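Local atomic coordinates of putative enoyl-CoA hydratase/isomerase (Bordetella parapertussis, PDB entry 3ISA), a protein that probably acts on coenzyme A thioesters as an enoyl-CoA hydratase or isomerase of the crotonase family, its precise reaction remaining unassigned. Residues Leu9-Glu12 with Ala17-Phe20; Asp41-Ala46 with Leu54-Ala59; Ala65-Thr70 with Gly78-Arg83; Arg83-Glu88 with Ala222-Ser227; Arg145-Ile150 with Asp154-Ile159. All coordinates share one frame; numbering follows the deposited sequence. Where two conformers were deposited one is given.

Contact 1 of 5, residues Leu9-Glu12 with Ala17-Phe20; sequences LAIE and AWTF
Ile11 and Phe20 form a non-hydrogen-bonded pair of an antiparallel beta hairpin, their CA atoms 4.8 Å apart and their side chains lying side by side and pointing the same way. Ile11 CG1 meets Phe20 CD1 at 3.9 Å, while Ile11 CG2 turns to Trp18 CE3, also at 3.9 Å. The first torsion of Ile11 (chi1 -49°) puts CG1 beside the backbone N and CG2 opposite it: CG1 and CD1 go to Phe20, while CG2 also lies over the Phe20 face, toward its rim. Leu9 approaches the phenyl ring at its edge, with CD2 near the ring plane and 4.0 Å from Phe20 CD1. Glu12 and Thr19, whose side chains are on the other face, make the hydrogen-bonded pair. Glu12 N donates to Thr19 O (2.9 Å, 163° at the hydrogen), and Thr19 N returns a bond to Glu12 O (2.8 Å, 161°). A water spans Ala17 O and Thr19 OG1 and adds a weak bond to Glu12 O. Leu9 also packs on Leu39 and Trp18 on Ala46, both of helix 33-48. The chemistry implies a two-sided hairpin: an apolar face turned to that helix, and a face with Glu12 and Thr19, where water bridges the strands.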
# COMPACT_ATOMS: atom_id res chain seq x y z
N LEU D 9 19.77 33.82 -5.04
CA LEU D 9 19.24 33.38 -3.75
C LEU D 9 20.06 33.95 -2.60
O LEU D 9 21.25 33.62 -2.46
CB LEU D 9 19.25 31.84 -3.66
CG LEU D 9 18.70 31.31 -2.33
CD1 LEU D 9 17.22 31.61 -2.21
CD2 LEU D 9 19.00 29.81 -2.17
N ALA D 10 19.44 34.76 -1.75
CA ALA D 10 20.11 35.26 -0.55
C ALA D 10 19.76 34.35 0.59
O ALA D 10 18.59 33.97 0.75
CB ALA D 10 19.69 36.68 -0.23
N ILE D 11 20.75 33.98 1.39
CA ILE D 11 20.50 33.15 2.57
C ILE D 11 20.99 33.87 3.85
O ILE D 11 22.17 34.18 3.97
CB ILE D 11 21.09 31.72 2.48
CG1 ILE D 11 20.71 31.03 1.15
CG2 ILE D 11 20.64 30.88 3.71
CD1 ILE D 11 21.52 29.73 0.84
N GLU D 12 20.06 34.15 4.75
CA GLU D 12 20.40 34.67 6.07
C GLU D 12 20.40 33.50 7.06
O GLU D 12 19.41 32.80 7.19
CB GLU D 12 19.38 35.73 6.51
CG GLU D 12 19.57 36.21 7.95
CD GLU D 12 18.33 36.91 8.54
OE1 GLU D 12 17.56 37.55 7.78
OE2 GLU D 12 18.12 36.82 9.76
N ALA D 17 16.95 29.68 12.66
CA ALA D 17 16.29 29.88 11.36
C ALA D 17 17.22 30.32 10.25
O ALA D 17 18.07 31.20 10.47
CB ALA D 17 15.14 30.90 11.48
N TRP D 18 17.04 29.74 9.07
CA TRP D 18 17.65 30.27 7.85
C TRP D 18 16.53 30.86 7.02
O TRP D 18 15.45 30.27 6.88
CB TRP D 18 18.33 29.18 7.02
CG TRP D 18 19.65 28.69 7.56
CD1 TRP D 18 20.16 28.87 8.81
CD2 TRP D 18 20.60 27.91 6.84
NE1 TRP D 18 21.39 28.26 8.91
CE2 TRP D 18 21.69 27.66 7.71
CE3 TRP D 18 20.66 27.41 5.53
CZ2 TRP D 18 22.80 26.90 7.33
CZ3 TRP D 18 21.77 26.65 5.14
CH2 TRP D 18 22.83 26.41 6.04
N THR D 19 16.78 32.05 6.48
CA THR D 19 15.82 32.68 5.60
C THR D 19 16.36 32.66 4.17
O THR D 19 17.44 33.20 3.87
CB THR D 19 15.50 34.13 6.06
OG1 THR D 19 15.02 34.09 7.41
CG2 THR D 19 14.45 34.79 5.14
N PHE D 20 15.59 32.03 3.30
CA PHE D 20 15.88 31.92 1.88
C PHE D 20 15.07 32.97 1.13
O PHE D 20 13.85 32.83 0.94
CB PHE D 20 15.48 30.53 1.36
CG PHE D 20 16.26 29.40 1.97
CD1 PHE D 20 17.43 28.94 1.36
CD2 PHE D 20 15.82 28.78 3.13
CE1 PHE D 20 18.16 27.88 1.91
CE2 PHE D 20 16.55 27.71 3.71
CZ PHE D 20 17.73 27.26 3.08
O HOH W 1 17.08 33.83 9.34

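Contact 2 of 5, residues Asp41-Ala46 with Leu54-Ala59; sequences DGVDAA and LVFAGA
Ala46 and Leu54 form the tight end of a contact inside a beta-alpha-beta unit, in which helix 33-48 connects the parallel strands 17-22 and 53-58. The methyl CB of Ala46 points at the strand and meets Leu54 CD2 at 3.6 Å, although the CA atoms of the two residues are 7.9 Å apart; the leucine spans most of that gap. Its CG lies beside the backbone N (chi1 -47°), which carries the branched end out from the strand to the helix. The second touch, one helical turn earlier, is slacker: Val43 CG2 stands 4.0 Å from Phe56 CZ, and no polar bond joins the two segments, so the evidence is for purely apolar packing. Phe56 is also held from other directions, since its ring meets that of Phe20 with planes about 10° apart and touches Val94 of helix 77-95. The opposite side of the helix behaves differently. There Asp41 is exposed and Asp44, partly exposed, forms a salt bridge through OD1 with Arg93 NE, whereas the four residues that touch across the contact are all buried. Val43 and Phe56 cross at about a right angle, and the atom that reaches the aromatic is the valine branch beside the backbone N, CG2, which meets the ring at its edge, close to the ring plane.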
# COMPACT_ATOMS: atom_id res chain seq x y z
N ASP D 41 20.86 23.34 -3.02
CA ASP D 41 22.08 23.40 -2.23
C ASP D 41 21.84 23.95 -0.82
O ASP D 41 22.29 23.36 0.17
CB ASP D 41 23.15 24.20 -2.97
CG ASP D 41 23.72 23.45 -4.18
OD1 ASP D 41 23.44 22.24 -4.33
OD2 ASP D 41 24.45 24.07 -4.98
N GLY D 42 21.11 25.08 -0.73
CA GLY D 42 20.80 25.72 0.54
C GLY D 42 19.95 24.85 1.46
O GLY D 42 20.25 24.73 2.66
N VAL D 43 18.90 24.25 0.91
CA VAL D 43 18.03 23.32 1.65
C VAL D 43 18.82 22.09 2.15
O VAL D 43 18.69 21.71 3.32
CB VAL D 43 16.75 22.93 0.84
CG1 VAL D 43 16.00 21.83 1.51
CG2 VAL D 43 15.83 24.18 0.69
N ASP D 44 19.64 21.50 1.28
CA ASP D 44 20.49 20.36 1.67
C ASP D 44 21.46 20.72 2.81
O ASP D 44 21.64 19.93 3.73
CB ASP D 44 21.28 19.81 0.48
CG ASP D 44 20.41 19.06 -0.52
OD1 ASP D 44 19.20 18.87 -0.28
OD2 ASP D 44 20.94 18.66 -1.58
N ALA D 45 22.05 21.92 2.74
CA ALA D 45 22.97 22.39 3.77
C ALA D 45 22.24 22.59 5.10
O ALA D 45 22.74 22.19 6.15
CB ALA D 45 23.64 23.68 3.32
N ALA D 46 21.04 23.17 5.05
CA ALA D 46 20.21 23.34 6.24
C ALA D 46 19.82 22.00 6.90
O ALA D 46 19.76 21.92 8.13
CB ALA D 46 18.98 24.17 5.92
N LEU D 54 13.17 26.81 8.38
CA LEU D 54 13.49 27.40 7.08
C LEU D 54 12.40 28.37 6.70
O LEU D 54 11.20 28.00 6.65
CB LEU D 54 13.59 26.33 5.98
CG LEU D 54 14.41 25.09 6.32
CD1 LEU D 54 14.52 24.13 5.11
CD2 LEU D 54 15.79 25.47 6.86
N VAL D 55 12.80 29.61 6.42
CA VAL D 55 11.87 30.65 5.98
C VAL D 55 12.07 30.93 4.48
O VAL D 55 13.21 31.10 4.01
CB VAL D 55 12.02 31.96 6.80
CG1 VAL D 55 11.06 33.05 6.29
CG2 VAL D 55 11.81 31.69 8.29
N PHE D 56 10.97 30.96 3.72
CA PHE D 56 11.01 31.30 2.30
C PHE D 56 10.25 32.59 1.99
O PHE D 56 9.08 32.74 2.32
CB PHE D 56 10.45 30.16 1.46
CG PHE D 56 11.27 28.90 1.55
CD1 PHE D 56 12.28 28.65 0.62
CD2 PHE D 56 11.04 27.96 2.57
CE1 PHE D 56 13.05 27.51 0.69
CE2 PHE D 56 11.81 26.79 2.66
CZ PHE D 56 12.82 26.57 1.71
N ALA D 57 10.94 33.52 1.32
CA ALA D 57 10.34 34.81 0.97
C ALA D 57 10.86 35.26 -0.38
O ALA D 57 11.81 34.69 -0.90
CB ALA D 57 10.66 35.84 2.05
N GLY D 58 10.22 36.27 -0.96
CA GLY D 58 10.67 36.81 -2.23
C GLY D 58 10.97 38.29 -2.12
O GLY D 58 10.21 39.03 -1.50
N ALA D 59 12.09 38.72 -2.71
CA ALA D 59 12.44 40.14 -2.85
C ALA D 59 11.55 40.82 -3.90
O ALA D 59 11.06 40.16 -4.81
CB ALA D 59 13.90 40.29 -3.27

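Contact 3 of 5, residues Ala65-Thr70 with Gly78-Arg83; sequences AGFDFT and GDLLLR
In the loop that follows strand 53-58 and leads to helix 77-95, Phe67 carries the guanidinium of Arg83 flat on its ring, a stack with centres 3.9 Å apart and planes at 16°. The overlap is offset: Phe67 CZ lies over the middle of the guanidinium, 3.3 Å from Arg83 CZ, while Arg83 NH2 sits over the face of the phenyl ring, displaced toward the rim. The arginine bends at its third torsion (chi3 59°), which folds the guanidinium back over the phenylalanine. Leu80 adds an apolar touch at the ring edge, with CD2 3.8 Å from Phe67 CZ. The stacked group is also fixed in its own plane, because Arg83 NH2 donates to Asp68 O at 2.9 Å and 161°. A water completes the grip, donating to Asp68 O and Thr70 O and accepting from Arg83 NH1. In crotonase-fold enzymes the loop after this strand contributes to the oxyanion hole, and segment 65-70 probably does the same; a glycerol, probably from the crystallisation liquor, is hydrogen-bonded to Phe69 N. The loop is braced internally by an Asx turn, in which Asp68 OD1 receives Thr70 N at 3.1 Å from above the carboxylate plane. The same oxygen takes the hydroxyl of Thr70 through its syn lone pair, OG1 to OD1 being 2.7 Å. Asp68 OD2 forms a salt bridge with Arg24, and Arg83 NH2 has a further acceptor in Leu31 O.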
# COMPACT_ATOMS: atom_id res chain seq x y z
N ALA D 65 7.09 33.82 -9.61
CA ALA D 65 6.32 33.51 -10.82
C ALA D 65 6.58 32.11 -11.38
O ALA D 65 6.10 31.79 -12.46
CB ALA D 65 6.57 34.58 -11.88
N GLY D 66 7.32 31.28 -10.64
CA GLY D 66 7.54 29.89 -11.06
C GLY D 66 8.58 29.77 -12.15
O GLY D 66 9.46 30.59 -12.24
N PHE D 67 8.46 28.74 -12.99
CA PHE D 67 9.44 28.43 -14.04
C PHE D 67 9.78 29.67 -14.89
O PHE D 67 8.89 30.37 -15.38
CB PHE D 67 8.87 27.32 -14.92
CG PHE D 67 9.87 26.70 -15.87
CD1 PHE D 67 10.62 25.60 -15.47
CD2 PHE D 67 10.02 27.18 -17.18
CE1 PHE D 67 11.53 25.00 -16.34
CE2 PHE D 67 10.93 26.58 -18.07
CZ PHE D 67 11.68 25.49 -17.64
N ASP D 68 11.07 29.95 -15.01
CA ASP D 68 11.55 31.04 -15.86
C ASP D 68 11.48 30.65 -17.33
O ASP D 68 12.31 29.86 -17.82
CB ASP D 68 12.97 31.47 -15.46
CG ASP D 68 13.36 32.83 -16.06
OD1 ASP D 68 12.65 33.26 -16.99
OD2 ASP D 68 14.34 33.45 -15.61
N PHE D 69 10.50 31.20 -18.04
CA PHE D 69 10.31 30.91 -19.47
C PHE D 69 11.17 31.75 -20.44
O PHE D 69 11.11 31.53 -21.66
CB PHE D 69 8.84 31.03 -19.87
CG PHE D 69 7.97 29.95 -19.29
CD1 PHE D 69 8.00 28.67 -19.81
CD2 PHE D 69 7.13 30.23 -18.21
CE1 PHE D 69 7.19 27.66 -19.27
CE2 PHE D 69 6.32 29.23 -17.67
CZ PHE D 69 6.36 27.94 -18.21
N THR D 70 11.95 32.69 -19.91
CA THR D 70 12.92 33.47 -20.71
C THR D 70 13.84 32.53 -21.47
O THR D 70 14.48 31.66 -20.88
CB THR D 70 13.78 34.39 -19.81
OG1 THR D 70 12.92 35.12 -18.93
CG2 THR D 70 14.65 35.38 -20.65
N GLY D 78 14.75 18.27 -23.64
CA GLY D 78 15.49 17.64 -22.55
C GLY D 78 15.87 18.62 -21.45
O GLY D 78 15.69 18.35 -20.26
N ASP D 79 16.42 19.76 -21.87
CA ASP D 79 16.79 20.84 -20.95
C ASP D 79 15.60 21.23 -20.07
O ASP D 79 15.77 21.42 -18.87
CB ASP D 79 17.21 22.09 -21.74
CG ASP D 79 18.53 21.94 -22.46
OD1 ASP D 79 19.37 21.09 -22.07
OD2 ASP D 79 18.72 22.70 -23.43
N LEU D 80 14.43 21.37 -20.69
CA LEU D 80 13.22 21.81 -19.99
C LEU D 80 12.73 20.74 -19.01
O LEU D 80 12.32 21.05 -17.88
CB LEU D 80 12.11 22.18 -20.98
CG LEU D 80 12.47 23.33 -21.93
CD1 LEU D 80 11.36 23.50 -22.96
CD2 LEU D 80 12.75 24.64 -21.17
N LEU D 81 12.77 19.48 -19.46
CA LEU D 81 12.45 18.34 -18.59
C LEU D 81 13.33 18.29 -17.35
O LEU D 81 12.83 18.16 -16.24
CB LEU D 81 12.54 17.00 -19.35
CG LEU D 81 12.38 15.76 -18.45
CD1 LEU D 81 10.97 15.67 -17.80
CD2 LEU D 81 12.75 14.45 -19.14
N LEU D 82 14.65 18.41 -17.54
CA LEU D 82 15.59 18.42 -16.43
C LEU D 82 15.26 19.53 -15.42
O LEU D 82 15.21 19.28 -14.21
CB LEU D 82 17.04 18.51 -16.91
CG LEU D 82 18.11 18.56 -15.80
CD1 LEU D 82 17.96 17.38 -14.84
CD2 LEU D 82 19.52 18.57 -16.38
N ARG D 83 14.99 20.72 -15.92
CA ARG D 83 14.66 21.83 -15.04
C ARG D 83 13.36 21.59 -14.22
O ARG D 83 13.29 21.92 -13.04
CB ARG D 83 14.61 23.16 -15.82
CG ARG D 83 15.99 23.67 -16.27
CD ARG D 83 15.84 24.89 -17.18
NE ARG D 83 15.12 25.97 -16.49
CZ ARG D 83 14.59 27.03 -17.10
NH1 ARG D 83 14.68 27.14 -18.42
NH2 ARG D 83 13.95 27.96 -16.39
O HOH W 2 13.53 29.14 -20.00

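Contact 4 of 5, residues Arg83-Glu88 with Ala222-Ser227; sequences RMVRIE and AALARS
Glu88 OE2 is gripped by Arg146 NH1, in a salt bridge, and by Gln92 NE2, while the aliphatic root of the same side chain packs across the contact, its CB 4.1 Å from Leu224 CG. Both partners of the carboxylate lie beyond the two segments, and they would be expected to stabilise its negative charge in this buried setting. Leu224 provides the reach from the other helix. Its CG stands opposite the backbone N (chi1 -178°), extending the side chain toward helix 77-95. There CD1 meets Val85 CG2 at 3.8 Å, crossing it at a slant, and lies 3.7 Å from Met84 O and 4.1 Å from Met84 CB. The leucine was modelled in two conformers, and these distances hold for one of them. Helices 77-95 and 217-229 pack antiparallel, with segment axes 9.8 Å apart and their directions at 166°, and Val85 and Ala225 make the closest CA pair at 6.6 Å. Ser227 OG donates to Leu224 O at 2.8 Å within the second helix, from a position tilted 26° out of the carbonyl plane. A neighbouring subunit joins the same region, where Val85 packs on its Ala229 and Arg226 forms a salt bridge with its Asp218.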
# COMPACT_ATOMS: atom_id res chain seq x y z
N ARG D 83 14.99 20.72 -15.92
CA ARG D 83 14.66 21.83 -15.04
C ARG D 83 13.36 21.59 -14.22
O ARG D 83 13.29 21.92 -13.04
CB ARG D 83 14.61 23.16 -15.82
CG ARG D 83 15.99 23.67 -16.27
CD ARG D 83 15.84 24.89 -17.18
NE ARG D 83 15.12 25.97 -16.49
CZ ARG D 83 14.59 27.03 -17.10
NH1 ARG D 83 14.68 27.14 -18.42
NH2 ARG D 83 13.95 27.96 -16.39
N MET D 84 12.36 20.99 -14.86
CA MET D 84 11.13 20.62 -14.15
C MET D 84 11.35 19.50 -13.11
O MET D 84 10.82 19.56 -12.01
CB MET D 84 10.04 20.24 -15.16
CG MET D 84 9.38 21.46 -15.84
SD MET D 84 8.57 22.66 -14.75
CE MET D 84 7.80 23.62 -16.07
N VAL D 85 12.15 18.50 -13.47
CA VAL D 85 12.52 17.43 -12.55
C VAL D 85 13.26 17.96 -11.33
O VAL D 85 12.91 17.61 -10.20
CB VAL D 85 13.32 16.30 -13.28
CG1 VAL D 85 13.97 15.36 -12.27
CG2 VAL D 85 12.36 15.54 -14.21
N ARG D 86 14.22 18.86 -11.56
CA ARG D 86 14.96 19.47 -10.46
C ARG D 86 14.04 20.33 -9.56
O ARG D 86 14.19 20.33 -8.35
CB ARG D 86 16.19 20.24 -10.97
CG ARG D 86 17.27 19.35 -11.68
CD ARG D 86 17.89 18.30 -10.74
NE ARG D 86 18.85 18.92 -9.83
CZ ARG D 86 19.36 18.32 -8.74
NH1 ARG D 86 18.97 17.09 -8.43
NH2 ARG D 86 20.25 18.96 -7.98
N ILE D 87 13.09 21.05 -10.16
CA ILE D 87 12.06 21.75 -9.40
C ILE D 87 11.28 20.76 -8.51
O ILE D 87 11.17 20.98 -7.30
CB ILE D 87 11.11 22.59 -10.31
CG1 ILE D 87 11.86 23.84 -10.83
CG2 ILE D 87 9.86 23.04 -9.55
CD1 ILE D 87 11.17 24.56 -11.99
N GLU D 88 10.79 19.66 -9.07
CA GLU D 88 10.05 18.68 -8.24
C GLU D 88 10.94 18.06 -7.15
O GLU D 88 10.47 17.84 -6.04
CB GLU D 88 9.39 17.59 -9.10
CG GLU D 88 8.58 16.50 -8.33
CD GLU D 88 7.40 17.05 -7.49
OE1 GLU D 88 7.08 18.26 -7.54
OE2 GLU D 88 6.79 16.25 -6.75
N ALA D 222 7.01 10.64 -10.72
CA ALA D 222 6.61 9.91 -11.93
C ALA D 222 5.62 10.71 -12.78
O ALA D 222 5.84 10.87 -13.99
CB ALA D 222 6.04 8.54 -11.60
N ALA D 223 4.58 11.25 -12.14
CA ALA D 223 3.55 12.05 -12.82
C ALA D 223 4.16 13.29 -13.49
O ALA D 223 3.83 13.60 -14.65
CB ALA D 223 2.43 12.44 -11.86
N LEU D 224 5.05 13.98 -12.77
CA LEU D 224 5.77 15.13 -13.34
C LEU D 224 6.59 14.73 -14.57
O LEU D 224 6.48 15.36 -15.64
CB LEU D 224 6.66 15.82 -12.28
CG LEU D 224 7.48 17.08 -12.65
CD1 LEU D 224 8.84 16.76 -13.35
CD2 LEU D 224 6.66 18.06 -13.51
N ALA D 225 7.42 13.70 -14.41
CA ALA D 225 8.32 13.23 -15.45
C ALA D 225 7.55 12.87 -16.72
O ALA D 225 7.91 13.36 -17.78
CB ALA D 225 9.16 12.01 -14.94
N ARG D 226 6.49 12.08 -16.58
CA ARG D 226 5.65 11.67 -17.71
C ARG D 226 5.06 12.88 -18.43
O ARG D 226 5.11 12.95 -19.65
CB ARG D 226 4.52 10.73 -17.29
CG ARG D 226 5.00 9.36 -16.91
CD ARG D 226 3.91 8.30 -16.89
NE ARG D 226 4.43 7.11 -16.23
CZ ARG D 226 4.29 6.85 -14.94
NH1 ARG D 226 3.61 7.69 -14.15
NH2 ARG D 226 4.85 5.75 -14.44
N SER D 227 4.53 13.83 -17.66
CA SER D 227 3.87 15.02 -18.23
C SER D 227 4.82 15.90 -19.05
O SER D 227 4.46 16.35 -20.14
CB SER D 227 3.16 15.83 -17.12
OG SER D 227 4.06 16.56 -16.31

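Contact 5 of 5, residues Arg145-Ile150 with Asp154-Ile159; sequences RRFRDI and DQALSI
Phe147 reaches from helix 144-151 to Ala156 and Ile159 of helix 153-161, two consecutive helices joined by a tight turn, whose segment axes come within 8.4 Å and whose directions differ by 130°. Its CB points toward the second helix, and CG lies opposite the backbone N (chi1 -175°), so the ring is carried outward across the gap. CD2 is the first atom to land, 4.0 Å from Ala156 CB. CE2 follows, 4.0 Å from Ala156 CA, and also comes within 4.2 Å of Ile159 CB. The tip, CZ, ends 3.9 Å from Ile159 CD1, and the two side chains cross at about a right angle with the methyl at the edge of the ring, in its plane. Phe176 meets this phenylalanine edge-to-face, adding a second aromatic to the buried cluster. Beside the ring, the small side chain of Ala156 permits a close backbone approach: its CB lies 3.8 Å from Arg148 CA, and the CA atoms of Arg148 and Ala156 are only 5.2 Å apart. No hydrogen bond joins the two segments; their contact is apolar. The charged end of Arg148 leads away from this packing and binds Asp149 on its own helix. Arg148 also makes a weak hydrogen bond through NH1 to Leu212 O of a third subunit of the assembly, and Asp149 OD2 bonds to His216. The Arg148 grip is side-on, with NE and NH2 both reaching the single oxygen Asp149 OD1 from one face of the carboxylate, NH2 at 3.0 Å.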
# COMPACT_ATOMS: atom_id res chain seq x y z
N ARG D 145 -0.85 16.51 -6.30
CA ARG D 145 -1.29 15.76 -5.12
C ARG D 145 -1.04 16.51 -3.82
O ARG D 145 -1.86 16.42 -2.90
CB ARG D 145 -0.60 14.40 -5.06
CG ARG D 145 -1.05 13.44 -6.15
CD ARG D 145 -0.63 12.03 -5.79
NE ARG D 145 -0.92 11.07 -6.86
CZ ARG D 145 -0.14 10.85 -7.91
NH1 ARG D 145 0.99 11.55 -8.09
NH2 ARG D 145 -0.52 9.93 -8.80
N ARG D 146 0.08 17.24 -3.75
CA ARG D 146 0.36 18.07 -2.56
C ARG D 146 -0.68 19.16 -2.40
O ARG D 146 -1.14 19.42 -1.27
CB ARG D 146 1.77 18.66 -2.57
CG ARG D 146 2.87 17.61 -2.19
CD ARG D 146 4.30 18.23 -2.05
NE ARG D 146 4.66 18.97 -3.27
CZ ARG D 146 5.25 18.44 -4.34
NH1 ARG D 146 5.63 17.16 -4.38
NH2 ARG D 146 5.49 19.21 -5.39
N PHE D 147 -1.08 19.78 -3.50
CA PHE D 147 -2.13 20.79 -3.42
C PHE D 147 -3.46 20.15 -2.99
O PHE D 147 -4.14 20.68 -2.11
CB PHE D 147 -2.24 21.58 -4.71
CG PHE D 147 -3.22 22.72 -4.65
CD1 PHE D 147 -2.98 23.83 -3.84
CD2 PHE D 147 -4.39 22.68 -5.42
CE1 PHE D 147 -3.90 24.88 -3.79
CE2 PHE D 147 -5.30 23.73 -5.39
CZ PHE D 147 -5.06 24.83 -4.57
N ARG D 148 -3.76 18.98 -3.55
CA ARG D 148 -4.92 18.18 -3.14
C ARG D 148 -4.95 17.87 -1.63
O ARG D 148 -5.98 18.06 -0.98
CB ARG D 148 -4.97 16.88 -3.95
CG ARG D 148 -6.11 15.94 -3.54
CD ARG D 148 -5.74 14.53 -3.92
NE ARG D 148 -4.62 14.02 -3.13
CZ ARG D 148 -3.99 12.88 -3.40
NH1 ARG D 148 -4.37 12.14 -4.44
NH2 ARG D 148 -2.98 12.48 -2.63
N ASP D 149 -3.81 17.45 -1.08
CA ASP D 149 -3.67 17.09 0.33
C ASP D 149 -3.99 18.24 1.27
O ASP D 149 -4.49 18.02 2.37
CB ASP D 149 -2.27 16.56 0.61
CG ASP D 149 -2.04 15.16 0.04
OD1 ASP D 149 -2.98 14.53 -0.48
OD2 ASP D 149 -0.91 14.67 0.15
N ILE D 150 -3.72 19.46 0.81
CA ILE D 150 -3.99 20.67 1.57
C ILE D 150 -5.48 21.07 1.51
O ILE D 150 -6.11 21.22 2.56
CB ILE D 150 -3.11 21.84 1.09
CG1 ILE D 150 -1.62 21.56 1.37
CG2 ILE D 150 -3.57 23.20 1.70
CD1 ILE D 150 -0.66 22.47 0.55
N ASP D 154 -11.92 18.00 -4.06
CA ASP D 154 -12.96 18.87 -4.65
C ASP D 154 -12.41 20.25 -5.02
O ASP D 154 -12.49 20.68 -6.19
CB ASP D 154 -14.15 19.01 -3.68
CG ASP D 154 -15.34 19.74 -4.30
OD1 ASP D 154 -16.21 19.07 -4.89
OD2 ASP D 154 -15.41 20.99 -4.19
N GLN D 155 -11.82 20.94 -4.04
CA GLN D 155 -11.24 22.26 -4.29
C GLN D 155 -10.05 22.24 -5.26
O GLN D 155 -9.89 23.16 -6.07
CB GLN D 155 -10.84 22.94 -2.98
CG GLN D 155 -12.02 23.33 -2.12
CD GLN D 155 -12.74 24.59 -2.61
OE1 GLN D 155 -13.83 24.90 -2.13
NE2 GLN D 155 -12.14 25.31 -3.56
N ALA D 156 -9.25 21.18 -5.19
CA ALA D 156 -8.11 21.01 -6.11
C ALA D 156 -8.58 20.86 -7.56
O ALA D 156 -8.02 21.47 -8.46
CB ALA D 156 -7.23 19.85 -5.68
N LEU D 157 -9.63 20.06 -7.77
CA LEU D 157 -10.21 19.89 -9.10
C LEU D 157 -10.77 21.22 -9.62
O LEU D 157 -10.49 21.60 -10.76
CB LEU D 157 -11.31 18.82 -9.10
CG LEU D 157 -12.04 18.58 -10.43
CD1 LEU D 157 -11.07 18.10 -11.51
CD2 LEU D 157 -13.15 17.57 -10.23
N SER D 158 -11.50 21.93 -8.77
CA SER D 158 -12.04 23.25 -9.11
C SER D 158 -10.94 24.20 -9.59
O SER D 158 -11.05 24.80 -10.67
CB SER D 158 -12.76 23.86 -7.91
OG SER D 158 -13.29 25.14 -8.21
N ILE D 159 -9.87 24.30 -8.81
CA ILE D 159 -8.80 25.24 -9.13
C ILE D 159 -7.87 24.76 -10.25
O ILE D 159 -7.59 25.51 -11.19
CB ILE D 159 -8.03 25.66 -7.86
CG1 ILE D 159 -8.97 26.42 -6.92
CG2 ILE D 159 -6.77 26.47 -8.21
CD1 ILE D 159 -8.49 26.46 -5.46

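In the fold
Contacts 1 and 2 meet on one sheet, their centres 5 Å apart: Phe20 N lies 2.6 Å from Val55 O and Trp18 O 2.8 Å from Val55 N, probable hydrogen bonds of neighbouring parallel strands. Contacts 3 and 4 follow one another along helix 77-95, share Arg83 and have centres 10 Å apart; Phe67 CD1 packs 3.5 Å from Met84 CE, tying the probable active-site loop, where the glycerol sits, to the helix pair at the neighbouring subunit. Contact 5 falls between the segments of contact 4 in sequence and touches it at Glu88 OE2 and Arg146 NH1 (2.8 Å). It lies about 29 Å from contact 1, centre to centre, across the chain's middle.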